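Local coordinates for protein UTR4 (Saccharomyces cerevisiae, PDB 2G80) that probably catalyses both the enolization and the dephosphorylation of 2,3-diketo-5-methylthiopentyl-1-phosphate in methionine salvage, using magnesium, at residues A[104-107]-A[108-111]; A[113-116]-A[117-121]; A[178-181]-A[182-185]; A[189-192]-A[193-197]. All blocks are in the same frame, centred on the assembly; numbering follows the deposited sequence.

Interaction 1: residues A[104-107]-A[108-111]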
ATOM      1  N   ILE A 104       4.505  11.017 -12.007  1.00 35.01           N
ATOM      2  CA  ILE A 104       4.286  10.563 -13.377  1.00 36.54           C
ATOM      3  C   ILE A 104       4.656   9.076 -13.444  1.00 35.68           C
ATOM      4  O   ILE A 104       3.995   8.327 -14.165  1.00 37.22           O
ATOM      5  CB  ILE A 104       5.048  11.428 -14.444  1.00 36.15           C
ATOM      6  CG1 ILE A 104       4.728  12.925 -14.258  1.00 37.00           C
ATOM      7  CG2 ILE A 104       4.709  10.928 -15.870  1.00 36.48           C
ATOM      8  CD1 ILE A 104       3.203  13.283 -14.274  1.00 40.65           C
ATOM      9  N   LEU A 105       5.700   8.670 -12.703  1.00 35.53           N
ATOM     10  CA  LEU A 105       6.077   7.257 -12.560  1.00 35.96           C
ATOM     11  C   LEU A 105       4.937   6.452 -11.919  1.00 37.88           C
ATOM     12  O   LEU A 105       4.574   5.402 -12.434  1.00 39.43           O
ATOM     13  CB  LEU A 105       7.345   7.082 -11.705  1.00 36.45           C
ATOM     14  CG  LEU A 105       7.840   5.630 -11.493  1.00 36.27           C
ATOM     15  CD1 LEU A 105       8.187   5.013 -12.823  1.00 36.95           C
ATOM     16  CD2 LEU A 105       9.042   5.560 -10.541  1.00 35.83           C
ATOM     17  N   LYS A 106       4.392   6.958 -10.807  1.00 38.98           N
ATOM     18  CA  LYS A 106       3.287   6.313 -10.089  1.00 40.54           C
ATOM     19  C   LYS A 106       2.047   6.109 -10.935  1.00 40.17           C
ATOM     20  O   LYS A 106       1.379   5.073 -10.804  1.00 43.02           O
ATOM     21  CB  LYS A 106       2.923   7.044  -8.788  1.00 41.74           C
ATOM     22  CG  LYS A 106       4.086   7.248  -7.773  1.00 47.02           C
ATOM     23  CD  LYS A 106       5.008   6.037  -7.700  1.00 55.41           C
ATOM     24  CE  LYS A 106       6.084   6.086  -6.630  1.00 59.20           C
ATOM     25  NZ  LYS A 106       6.823   4.759  -6.706  1.00 59.22           N
ATOM     26  N   GLN A 107       1.746   7.076 -11.796  1.00 39.25           N
ATOM     27  CA  GLN A 107       0.651   6.925 -12.744  1.00 37.51           C
ATOM     28  C   GLN A 107       0.973   5.850 -13.767  1.00 35.49           C
ATOM     29  O   GLN A 107       0.119   5.035 -14.085  1.00 35.24           O
ATOM     30  CB  GLN A 107       0.368   8.218 -13.479  1.00 37.62           C
ATOM     31  CG  GLN A 107      -0.239   9.281 -12.595  1.00 40.45           C
ATOM     32  CD  GLN A 107      -0.314  10.585 -13.305  1.00 44.83           C
ATOM     33  OE1 GLN A 107      -0.736  10.642 -14.463  1.00 46.33           O
ATOM     34  NE2 GLN A 107       0.121  11.647 -12.638  1.00 49.66           N
ATOM     35  N   LEU A 108       2.191   5.871 -14.301  1.00 32.32           N
ATOM     36  CA  LEU A 108       2.576   4.849 -15.276  1.00 33.40           C
ATOM     37  C   LEU A 108       2.507   3.447 -14.649  1.00 33.29           C
ATOM     38  O   LEU A 108       2.004   2.521 -15.298  1.00 31.09           O
ATOM     39  CB  LEU A 108       3.950   5.121 -15.856  1.00 32.78           C
ATOM     40  CG  LEU A 108       4.387   4.237 -17.015  1.00 33.25           C
ATOM     41  CD1 LEU A 108       3.432   4.391 -18.210  1.00 39.42           C
ATOM     42  CD2 LEU A 108       5.824   4.576 -17.366  1.00 32.44           C
ATOM     43  N   GLN A 109       3.010   3.341 -13.413  1.00 31.73           N
ATOM     44  CA  GLN A 109       2.906   2.133 -12.582  1.00 35.14           C
ATOM     45  C   GLN A 109       1.469   1.682 -12.351  1.00 36.15           C
ATOM     46  O   GLN A 109       1.186   0.507 -12.450  1.00 35.52           O
ATOM     47  CB  GLN A 109       3.583   2.349 -11.230  1.00 34.86           C
ATOM     48  CG  GLN A 109       5.078   2.328 -11.377  1.00 36.88           C
ATOM     49  CD  GLN A 109       5.845   2.619 -10.117  1.00 40.53           C
ATOM     50  OE1 GLN A 109       5.366   3.295  -9.206  1.00 38.90           O
ATOM     51  NE2 GLN A 109       7.087   2.129 -10.084  1.00 38.25           N
ATOM     52  N   GLY A 110       0.588   2.636 -12.043  1.00 38.72           N
ATOM     53  CA  GLY A 110      -0.824   2.397 -11.854  1.00 37.99           C
ATOM     54  C   GLY A 110      -1.449   1.775 -13.084  1.00 41.17           C
ATOM     55  O   GLY A 110      -2.158   0.778 -12.975  1.00 41.18           O
ATOM     56  N   TYR A 111      -1.169   2.370 -14.248  1.00 38.77           N
ATOM     57  CA  TYR A 111      -1.676   1.896 -15.522  1.00 38.00           C
ATOM     58  C   TYR A 111      -1.229   0.440 -15.814  1.00 36.43           C
ATOM     59  O   TYR A 111      -2.039  -0.404 -16.181  1.00 35.63           O
ATOM     60  CB  TYR A 111      -1.188   2.840 -16.639  1.00 39.71           C
ATOM     61  CG  TYR A 111      -1.597   2.432 -18.019  1.00 38.82           C
ATOM     62  CD1 TYR A 111      -2.823   2.873 -18.568  1.00 39.78           C
ATOM     63  CD2 TYR A 111      -0.781   1.604 -18.784  1.00 37.62           C
ATOM     64  CE1 TYR A 111      -3.216   2.484 -19.839  1.00 41.14           C
ATOM     65  CE2 TYR A 111      -1.173   1.200 -20.077  1.00 44.51           C
ATOM     66  CZ  TYR A 111      -2.390   1.648 -20.593  1.00 37.93           C
ATOM     67  OH  TYR A 111      -2.771   1.280 -21.860  1.00 42.35           O
TER

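Interaction 2: residues A[113-116]-A[117-121]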
ATOM      1  N   TRP A 113       0.113  -1.835 -13.626  1.00 32.35           N
ATOM      2  CA  TRP A 113      -0.366  -2.703 -12.553  1.00 34.12           C
ATOM      3  C   TRP A 113      -1.840  -2.985 -12.693  1.00 34.75           C
ATOM      4  O   TRP A 113      -2.233  -4.138 -12.540  1.00 35.75           O
ATOM      5  CB  TRP A 113      -0.034  -2.175 -11.149  1.00 34.17           C
ATOM      6  CG  TRP A 113       1.412  -2.129 -10.824  1.00 36.57           C
ATOM      7  CD1 TRP A 113       2.395  -2.949 -11.319  1.00 38.10           C
ATOM      8  CD2 TRP A 113       2.060  -1.275  -9.861  1.00 33.49           C
ATOM      9  NE1 TRP A 113       3.594  -2.647 -10.755  1.00 33.95           N
ATOM     10  CE2 TRP A 113       3.427  -1.631  -9.844  1.00 30.56           C
ATOM     11  CE3 TRP A 113       1.612  -0.286  -8.986  1.00 36.55           C
ATOM     12  CZ2 TRP A 113       4.371  -0.989  -9.019  1.00 38.88           C
ATOM     13  CZ3 TRP A 113       2.548   0.352  -8.141  1.00 38.90           C
ATOM     14  CH2 TRP A 113       3.914  -0.006  -8.174  1.00 38.22           C
ATOM     15  N   ALA A 114      -2.646  -1.988 -13.065  1.00 33.83           N
ATOM     16  CA  ALA A 114      -4.077  -2.225 -13.264  1.00 34.19           C
ATOM     17  C   ALA A 114      -4.340  -3.347 -14.265  1.00 33.63           C
ATOM     18  O   ALA A 114      -5.145  -4.225 -13.990  1.00 37.11           O
ATOM     19  CB  ALA A 114      -4.849  -0.933 -13.646  1.00 35.06           C
ATOM     20  N   HIS A 115      -3.635  -3.329 -15.392  1.00 36.05           N
ATOM     21  CA  HIS A 115      -3.746  -4.354 -16.420  1.00 38.36           C
ATOM     22  C   HIS A 115      -3.183  -5.671 -15.899  1.00 36.94           C
ATOM     23  O   HIS A 115      -3.737  -6.707 -16.206  1.00 38.05           O
ATOM     24  CB  HIS A 115      -3.053  -3.933 -17.748  1.00 41.46           C
ATOM     25  CG  HIS A 115      -3.056  -5.006 -18.800  1.00 50.33           C
ATOM     26  ND1 HIS A 115      -4.179  -5.313 -19.542  1.00 56.80           N
ATOM     27  CD2 HIS A 115      -2.087  -5.866 -19.212  1.00 59.98           C
ATOM     28  CE1 HIS A 115      -3.897  -6.305 -20.368  1.00 55.45           C
ATOM     29  NE2 HIS A 115      -2.637  -6.659 -20.193  1.00 55.52           N
ATOM     30  N   GLY A 116      -2.068  -5.625 -15.174  1.00 37.83           N
ATOM     31  CA  GLY A 116      -1.489  -6.819 -14.520  1.00 38.84           C
ATOM     32  C   GLY A 116      -2.485  -7.507 -13.580  1.00 37.95           C
ATOM     33  O   GLY A 116      -2.693  -8.711 -13.658  1.00 35.77           O
ATOM     34  N   TYR A 117      -3.111  -6.727 -12.709  1.00 36.15           N
ATOM     35  CA  TYR A 117      -4.147  -7.247 -11.816  1.00 35.94           C
ATOM     36  C   TYR A 117      -5.384  -7.778 -12.574  1.00 40.44           C
ATOM     37  O   TYR A 117      -5.810  -8.925 -12.349  1.00 37.37           O
ATOM     38  CB  TYR A 117      -4.586  -6.185 -10.847  1.00 34.93           C
ATOM     39  CG  TYR A 117      -3.622  -5.874  -9.705  1.00 31.24           C
ATOM     40  CD1 TYR A 117      -3.340  -6.827  -8.742  1.00 38.94           C
ATOM     41  CD2 TYR A 117      -3.089  -4.587  -9.530  1.00 30.33           C
ATOM     42  CE1 TYR A 117      -2.491  -6.542  -7.656  1.00 34.70           C
ATOM     43  CE2 TYR A 117      -2.257  -4.273  -8.449  1.00 27.39           C
ATOM     44  CZ  TYR A 117      -1.957  -5.276  -7.502  1.00 32.95           C
ATOM     45  OH  TYR A 117      -1.128  -5.056  -6.412  1.00 32.61           O
ATOM     46  N   GLU A 118      -5.916  -6.962 -13.494  1.00 40.66           N
ATOM     47  CA  GLU A 118      -7.129  -7.317 -14.288  1.00 43.12           C
ATOM     48  C   GLU A 118      -6.983  -8.516 -15.194  1.00 42.42           C
ATOM     49  O   GLU A 118      -7.950  -9.249 -15.413  1.00 41.90           O
ATOM     50  CB  GLU A 118      -7.590  -6.138 -15.126  1.00 43.90           C
ATOM     51  CG  GLU A 118      -8.205  -5.035 -14.319  1.00 47.57           C
ATOM     52  CD  GLU A 118      -8.352  -3.705 -15.089  1.00 51.10           C
ATOM     53  OE1 GLU A 118      -8.225  -3.705 -16.336  1.00 56.86           O
ATOM     54  OE2 GLU A 118      -8.606  -2.670 -14.425  1.00 55.39           O
ATOM     55  N   SER A 119      -5.788  -8.680 -15.756  1.00 42.28           N
ATOM     56  CA  SER A 119      -5.445  -9.845 -16.562  1.00 41.12           C
ATOM     57  C   SER A 119      -5.079 -11.114 -15.749  1.00 42.17           C
ATOM     58  O   SER A 119      -4.845 -12.170 -16.351  1.00 41.36           O
ATOM     59  CB  SER A 119      -4.291  -9.507 -17.517  1.00 40.02           C
ATOM     60  OG  SER A 119      -3.127  -9.124 -16.824  1.00 44.23           O
ATOM     61  N   GLY A 120      -5.005 -11.014 -14.416  1.00 43.06           N
ATOM     62  CA  GLY A 120      -4.658 -12.141 -13.559  1.00 42.28           C
ATOM     63  C   GLY A 120      -3.181 -12.418 -13.478  1.00 43.08           C
ATOM     64  O   GLY A 120      -2.782 -13.452 -12.919  1.00 44.51           O
ATOM     65  N   GLN A 121      -2.353 -11.510 -13.997  1.00 42.16           N
ATOM     66  CA  GLN A 121      -0.895 -11.694 -13.964  1.00 44.92           C
ATOM     67  C   GLN A 121      -0.275 -11.414 -12.597  1.00 43.01           C
ATOM     68  O   GLN A 121       0.829 -11.862 -12.334  1.00 43.94           O
ATOM     69  CB  GLN A 121      -0.215 -10.851 -15.032  1.00 44.40           C
ATOM     70  CG  GLN A 121      -0.680 -11.164 -16.456  1.00 51.65           C
ATOM     71  CD  GLN A 121      -0.018 -10.252 -17.492  1.00 50.90           C
ATOM     72  OE1 GLN A 121       1.202 -10.293 -17.675  1.00 57.42           O
ATOM     73  NE2 GLN A 121      -0.826  -9.430 -18.174  1.00 56.85           N
TER

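Interaction 3: residues A[178-181]-A[182-185]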
ATOM      1  N   TYR A 178      -9.399   5.139   2.841  1.00 33.15           N
ATOM      2  CA  TYR A 178      -8.003   5.036   2.461  1.00 35.34           C
ATOM      3  C   TYR A 178      -7.365   6.378   2.680  1.00 34.25           C
ATOM      4  O   TYR A 178      -7.970   7.383   2.337  1.00 33.46           O
ATOM      5  CB  TYR A 178      -7.878   4.711   0.961  1.00 37.27           C
ATOM      6  CG  TYR A 178      -8.675   3.513   0.533  1.00 38.72           C
ATOM      7  CD1 TYR A 178     -10.007   3.652   0.114  1.00 45.75           C
ATOM      8  CD2 TYR A 178      -8.115   2.239   0.534  1.00 34.51           C
ATOM      9  CE1 TYR A 178     -10.769   2.521  -0.272  1.00 38.21           C
ATOM     10  CE2 TYR A 178      -8.867   1.101   0.148  1.00 37.09           C
ATOM     11  CZ  TYR A 178     -10.193   1.266  -0.239  1.00 37.27           C
ATOM     12  OH  TYR A 178     -10.935   0.177  -0.615  1.00 47.32           O
ATOM     13  N   PHE A 179      -6.148   6.379   3.202  1.00 32.63           N
ATOM     14  CA  PHE A 179      -5.363   7.583   3.396  1.00 34.73           C
ATOM     15  C   PHE A 179      -3.956   7.395   2.819  1.00 36.83           C
ATOM     16  O   PHE A 179      -3.394   6.298   2.860  1.00 34.40           O
ATOM     17  CB  PHE A 179      -5.291   7.955   4.893  1.00 35.09           C
ATOM     18  CG  PHE A 179      -6.634   8.267   5.495  1.00 33.07           C
ATOM     19  CD1 PHE A 179      -7.234   9.499   5.279  1.00 37.00           C
ATOM     20  CD2 PHE A 179      -7.302   7.325   6.285  1.00 39.13           C
ATOM     21  CE1 PHE A 179      -8.502   9.797   5.828  1.00 36.64           C
ATOM     22  CE2 PHE A 179      -8.557   7.616   6.854  1.00 36.96           C
ATOM     23  CZ  PHE A 179      -9.167   8.853   6.606  1.00 32.84           C
ATOM     24  N   ASP A 180      -3.404   8.467   2.255  1.00 37.85           N
ATOM     25  CA  ASP A 180      -2.031   8.440   1.740  1.00 40.90           C
ATOM     26  C   ASP A 180      -1.279   9.701   2.210  1.00 40.25           C
ATOM     27  O   ASP A 180      -1.812  10.533   2.974  1.00 35.53           O
ATOM     28  CB  ASP A 180      -2.015   8.177   0.195  1.00 40.22           C
ATOM     29  CG  ASP A 180      -2.628   9.322  -0.643  1.00 42.85           C
ATOM     30  OD1 ASP A 180      -2.617  10.494  -0.234  1.00 48.53           O
ATOM     31  OD2 ASP A 180      -3.113   9.055  -1.757  1.00 46.47           O
ATOM     32  N   ILE A 181      -0.041   9.826   1.753  1.00 45.13           N
ATOM     33  CA  ILE A 181       0.824  10.977   2.109  1.00 43.16           C
ATOM     34  C   ILE A 181       0.193  12.287   1.621  1.00 42.88           C
ATOM     35  O   ILE A 181       0.261  13.283   2.322  1.00 44.27           O
ATOM     36  CB  ILE A 181       2.241  10.852   1.507  1.00 43.16           C
ATOM     37  CG1 ILE A 181       2.928   9.528   1.891  1.00 50.30           C
ATOM     38  CG2 ILE A 181       3.137  12.112   1.840  1.00 45.99           C
ATOM     39  CD1 ILE A 181       2.917   9.187   3.319  1.00 53.81           C
ATOM     40  N   ASN A 182      -0.427  12.263   0.442  1.00 43.03           N
ATOM     41  CA  ASN A 182      -1.082  13.444  -0.145  1.00 44.35           C
ATOM     42  C   ASN A 182      -2.348  13.841   0.572  1.00 42.81           C
ATOM     43  O   ASN A 182      -2.570  15.022   0.754  1.00 46.19           O
ATOM     44  CB  ASN A 182      -1.372  13.246  -1.651  1.00 44.35           C
ATOM     45  CG  ASN A 182      -0.081  13.105  -2.497  1.00 50.37           C
ATOM     46  OD1 ASN A 182       1.024  13.314  -2.011  1.00 57.29           O
ATOM     47  ND2 ASN A 182      -0.241  12.759  -3.767  1.00 56.59           N
ATOM     48  N   THR A 183      -3.181  12.879   0.982  1.00 39.97           N
ATOM     49  CA  THR A 183      -4.421  13.226   1.695  1.00 38.36           C
ATOM     50  C   THR A 183      -4.200  13.685   3.153  1.00 38.17           C
ATOM     51  O   THR A 183      -4.942  14.528   3.651  1.00 37.04           O
ATOM     52  CB  THR A 183      -5.443  12.066   1.704  1.00 36.44           C
ATOM     53  OG1 THR A 183      -4.902  10.938   2.378  1.00 34.23           O
ATOM     54  CG2 THR A 183      -5.858  11.666   0.295  1.00 41.04           C
ATOM     55  N   SER A 184      -3.162  13.138   3.797  1.00 38.81           N
ATOM     56  CA  SER A 184      -2.961  13.260   5.243  1.00 37.66           C
ATOM     57  C   SER A 184      -1.631  13.774   5.747  1.00 37.09           C
ATOM     58  O   SER A 184      -1.593  14.307   6.842  1.00 37.27           O
ATOM     59  CB  SER A 184      -3.234  11.880   5.847  1.00 36.28           C
ATOM     60  OG  SER A 184      -4.492  11.384   5.366  1.00 36.37           O
ATOM     61  N   GLY A 185      -0.562  13.634   4.970  1.00 35.33           N
ATOM     62  CA  GLY A 185       0.789  14.073   5.367  1.00 36.81           C
ATOM     63  C   GLY A 185       1.693  12.864   5.570  1.00 39.01           C
ATOM     64  O   GLY A 185       1.274  11.708   5.359  1.00 36.02           O
TER

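Interaction 4: residues A[189-192]-A[193-197]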
ATOM      1  N   GLU A 189       4.777  11.985  11.138  1.00 38.87           N
ATOM      2  CA  GLU A 189       4.362  13.267  11.737  1.00 38.86           C
ATOM      3  C   GLU A 189       2.990  13.115  12.423  1.00 37.80           C
ATOM      4  O   GLU A 189       2.011  12.643  11.801  1.00 37.56           O
ATOM      5  CB  GLU A 189       4.289  14.361  10.659  1.00 40.20           C
ATOM      6  CG  GLU A 189       5.650  14.797  10.055  1.00 48.59           C
ATOM      7  CD  GLU A 189       6.632  15.380  11.092  1.00 64.12           C
ATOM      8  OE1 GLU A 189       6.200  16.147  11.988  1.00 78.51           O
ATOM      9  OE2 GLU A 189       7.845  15.077  11.013  1.00 70.58           O
ATOM     10  N   THR A 190       2.924  13.514  13.694  1.00 35.91           N
ATOM     11  CA  THR A 190       1.692  13.460  14.507  1.00 37.56           C
ATOM     12  C   THR A 190       0.487  14.152  13.828  1.00 38.29           C
ATOM     13  O   THR A 190      -0.625  13.619  13.876  1.00 40.08           O
ATOM     14  CB  THR A 190       1.964  14.038  15.936  1.00 38.24           C
ATOM     15  OG1 THR A 190       2.899  13.180  16.625  1.00 37.37           O
ATOM     16  CG2 THR A 190       0.687  14.171  16.778  1.00 35.48           C
ATOM     17  N   GLN A 191       0.736  15.289  13.173  1.00 37.31           N
ATOM     18  CA  GLN A 191      -0.281  16.086  12.472  1.00 37.34           C
ATOM     19  C   GLN A 191      -1.075  15.291  11.463  1.00 36.46           C
ATOM     20  O   GLN A 191      -2.283  15.537  11.298  1.00 38.18           O
ATOM     21  CB  GLN A 191       0.365  17.290  11.758  1.00 37.89           C
ATOM     22  CG  GLN A 191      -0.598  18.240  10.996  1.00 42.68           C
ATOM     23  CD  GLN A 191      -1.566  18.994  11.913  1.00 55.19           C
ATOM     24  OE1 GLN A 191      -1.136  19.700  12.839  1.00 55.87           O
ATOM     25  NE2 GLN A 191      -2.879  18.870  11.637  1.00 46.40           N
ATOM     26  N   SER A 192      -0.373  14.402  10.755  1.00 34.03           N
ATOM     27  CA  SER A 192      -0.976  13.500   9.795  1.00 35.56           C
ATOM     28  C   SER A 192      -2.065  12.656  10.460  1.00 34.81           C
ATOM     29  O   SER A 192      -3.137  12.485   9.875  1.00 34.40           O
ATOM     30  CB  SER A 192       0.083  12.591   9.137  1.00 37.24           C
ATOM     31  OG  SER A 192       1.224  13.331   8.686  1.00 34.15           O
ATOM     32  N   TYR A 193      -1.804  12.181  11.689  1.00 32.87           N
ATOM     33  CA  TYR A 193      -2.804  11.386  12.459  1.00 34.04           C
ATOM     34  C   TYR A 193      -3.976  12.244  12.977  1.00 31.09           C
ATOM     35  O   TYR A 193      -5.077  11.765  13.083  1.00 30.43           O
ATOM     36  CB  TYR A 193      -2.136  10.570  13.557  1.00 31.70           C
ATOM     37  CG  TYR A 193      -1.208   9.579  12.927  1.00 35.06           C
ATOM     38  CD1 TYR A 193      -1.676   8.332  12.489  1.00 29.60           C
ATOM     39  CD2 TYR A 193       0.132   9.909  12.686  1.00 32.75           C
ATOM     40  CE1 TYR A 193      -0.825   7.430  11.868  1.00 29.26           C
ATOM     41  CE2 TYR A 193       0.983   9.025  12.047  1.00 35.87           C
ATOM     42  CZ  TYR A 193       0.515   7.777  11.647  1.00 32.29           C
ATOM     43  OH  TYR A 193       1.374   6.891  11.029  1.00 34.08           O
ATOM     44  N   ALA A 194      -3.717  13.514  13.260  1.00 32.78           N
ATOM     45  CA  ALA A 194      -4.770  14.463  13.598  1.00 32.58           C
ATOM     46  C   ALA A 194      -5.689  14.675  12.370  1.00 31.34           C
ATOM     47  O   ALA A 194      -6.917  14.772  12.525  1.00 30.73           O
ATOM     48  CB  ALA A 194      -4.180  15.781  14.099  1.00 26.70           C
ATOM     49  N   ASN A 195      -5.083  14.745  11.175  1.00 30.68           N
ATOM     50  CA  ASN A 195      -5.819  14.837   9.915  1.00 31.22           C
ATOM     51  C   ASN A 195      -6.711  13.619   9.698  1.00 31.46           C
ATOM     52  O   ASN A 195      -7.876  13.766   9.338  1.00 34.22           O
ATOM     53  CB  ASN A 195      -4.891  15.052   8.700  1.00 29.89           C
ATOM     54  CG  ASN A 195      -4.113  16.383   8.746  1.00 39.33           C
ATOM     55  OD1 ASN A 195      -4.531  17.362   9.377  1.00 39.22           O
ATOM     56  ND2 ASN A 195      -2.976  16.414   8.062  1.00 33.33           N
ATOM     57  N   ILE A 196      -6.193  12.421   9.960  1.00 34.19           N
ATOM     58  CA  ILE A 196      -6.973  11.163   9.809  1.00 32.59           C
ATOM     59  C   ILE A 196      -8.108  11.076  10.837  1.00 33.44           C
ATOM     60  O   ILE A 196      -9.207  10.628  10.482  1.00 29.29           O
ATOM     61  CB  ILE A 196      -6.056   9.914   9.871  1.00 36.06           C
ATOM     62  CG1 ILE A 196      -5.130   9.900   8.641  1.00 34.85           C
ATOM     63  CG2 ILE A 196      -6.888   8.545  10.000  1.00 33.18           C
ATOM     64  CD1 ILE A 196      -4.030   8.850   8.713  1.00 34.53           C
ATOM     65  N   LEU A 197      -7.851  11.465  12.090  1.00 34.39           N
ATOM     66  CA  LEU A 197      -8.917  11.469  13.139  1.00 37.97           C
ATOM     67  C   LEU A 197     -10.079  12.398  12.761  1.00 35.26           C
ATOM     68  O   LEU A 197     -11.230  12.032  12.948  1.00 35.80           O
ATOM     69  CB  LEU A 197      -8.379  11.817  14.551  1.00 37.11           C
ATOM     70  CG  LEU A 197      -7.512  10.776  15.259  1.00 40.24           C
ATOM     71  CD1 LEU A 197      -6.898  11.377  16.516  1.00 39.28           C
ATOM     72  CD2 LEU A 197      -8.311   9.503  15.582  1.00 41.65           C
TER

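Interaction 1: residues A[104-107]-A[108-111]
K106 and Q109 stand three residues apart on one helical turn, their side chains running alongside each other in the same direction. K106 NZ donates to Q109 OE1 at 3.2 Å, approaching in the plane of the amide carbonyl and on a lone pair. The lysine chain bends at chi2 (-39°), which brings its CD to 3.1 Å from that same Q109 OE1. The other arm of the amide turns to L105, whose CG lies 3.8 Å from Q109 NE2, while Q109 CG rests 3.3 Å from L105 O. Putting an alanine here removes the amide, which would probably leave K106 NZ without this acceptor, set the lysine chain free to swing, and strip cover from L105.

Behind the side chains runs a regular ladder of backbone bonds. Q109 N reaches L105 O at 2.8 Å and is almost straight (171°); L108 N to I104 O, G110 N to K106 O and Y111 N to Q107 O continue it. One shell further out, F53 and F56 of helix 46-65 touch Q109, F56 and I92 reach both L105 and L108, and V73, I76 and L77 of helix 72-78 close over L108. This is an amphipathic helix in the all-helical cap inserted between the first two core strands, the C1 type of cap of the HAD superfamily.

Interaction 2: residues A[113-116]-A[117-121]
Y117 packs back on W113 one turn earlier, and here the contact is tight. Its N donates to W113 O at 2.7 Å, nearly straight at 173°, while the ring slides past the same carbonyl with CD2 3.2 Å from W113 O and CE2 4.1 Å from W113 CB. W113 NE1 is taken up by L52 O. An alanine in place of Y117 would probably open a gap between W113 and the side chains of L52, F47 and L154.

The other side of the turn is polar and largely open to solvent. H115 O accepts twice, from S119 N at 2.9 Å and from S119 OG at 2.6 Å, the two donors coming from opposite faces of its plane. S119 OG also lies over one face of the H115 ring, toward its rim, and accepts Q121 NE2 at 2.7 Å. The helix ends in a Schellman motif: G120 takes a positive phi (81°), its N bonds to Y117 O, and Q121 N makes a looser, weak bond to G116 O at 2.8 Å.

Helix 46-65 lies against W113, Y117 and Q121, whereas L153 of helix 148-156 meets A114 and Y117; the end of helix 103-118 is thus held between these two helices.

Interaction 3: residues A[178-181]-A[182-185]
T183 and D180 grip each other where strand 177-179 gives way to the short helix 181-184. From T183 CB, 3.8 Å from D180 OD1, the side chain forks. The methyl T183 CG2 lies against the aspartate, 3.5 Å from D180 OD1. On the other branch T183 OG1 sits between backbone N and carbonyl carbon (chi1 62°), a rotamer that turns it back to accept D180 N at 2.9 Å in a nearly straight bond (170°). T183 OG1 passes its own proton on to S184 OG at 3.0 Å and lies at the edge of the F179 ring, near its plane. In the reverse direction D180 OD1 accepts T183 N at 2.7 Å, nearly along the C-O axis. This reciprocal pair is a capping box with D180 as N-cap, and the second carboxylate oxygen, OD2, accepts from V148 N at the start of helix 148-156.

S184 N follows with a bond to D180 O, and its OG comes 3.3 Å from F179 CD1. The turn closes with G185 N on I181 O at 2.8 Å. G185 has a positive phi (112°) at which a CB would jam against the preceding carbonyl. I181 also touches K187, predicted to bind substrate.

Interaction 4: residues A[189-192]-A[193-197]
The carbonyl of T190 serves two N-H groups of the next turn: Y193 N makes a weak, bent bond to T190 O at 2.9 Å, and A194 N reaches T190 O at 3.2 Å. After E189, still extended in its backbone, the chain settles into regular helix, with N195 N on Q191 O at 2.9 Å and I196 N on S192 O at 3.1 Å.

On the outer side Q191 and N195 link one turn apart. Q191 starts with CG anti to the backbone N (chi1 -179°) and bends at chi2 (66°), a path that brings NE2 to 3.2 Å from N195 OD1. The N-H is well aimed, with the acceptor in the amide plane of Q191, yet the donor stands above the carbonyl plane of N195 and not on a lone pair; the two amide planes are turned 44° from each other. N195 ND2 is engaged separately by S184 O. On the inner side the Y193 ring presents its edge to the start of the helix, CD2 lying 3.4 Å from E189 O, with T190 O also in the ring plane. Its hydroxyl is bonded to K187 O and S192 OG to K186 O, so both side chains tie the helix to the segment carrying K187, predicted to bind substrate. I196 CG1 lies 3.5 Å from S192 O.

Y193 meets Y143 of strand 140-143 edge-to-face and also touches F209 of strand 207-211 and L35 of strand 33-36. A219 and A220 of helix 214-221 border the same ring, and T190 OG1 bonds to A219 O, placing helix 190-200 against the parallel sheet beside helix 214-221.

How the interactions relate
Interactions 1 and 2 follow each other on helix 103-118 of the cap, their centres about 14 Å apart; interactions 3 and 4 belong to the sheet-bearing core. None is wholly buried: each pairs an inner face with a more open one, and exposed residues are most numerous in interaction 2. Chemistry follows position. Mid-helix, interaction 1 adds a lysine-amide bond to regular backbone pairing, whereas interactions 2 and 3 deal with helix ends, a Schellman motif in one and a capping box in the other. Interaction 4, in the first turns of helix 190-200, sets an amide-to-amide bond outside and a buried tyrosine inside. Interactions 3 and 4 touch directly, G185 packing on S192.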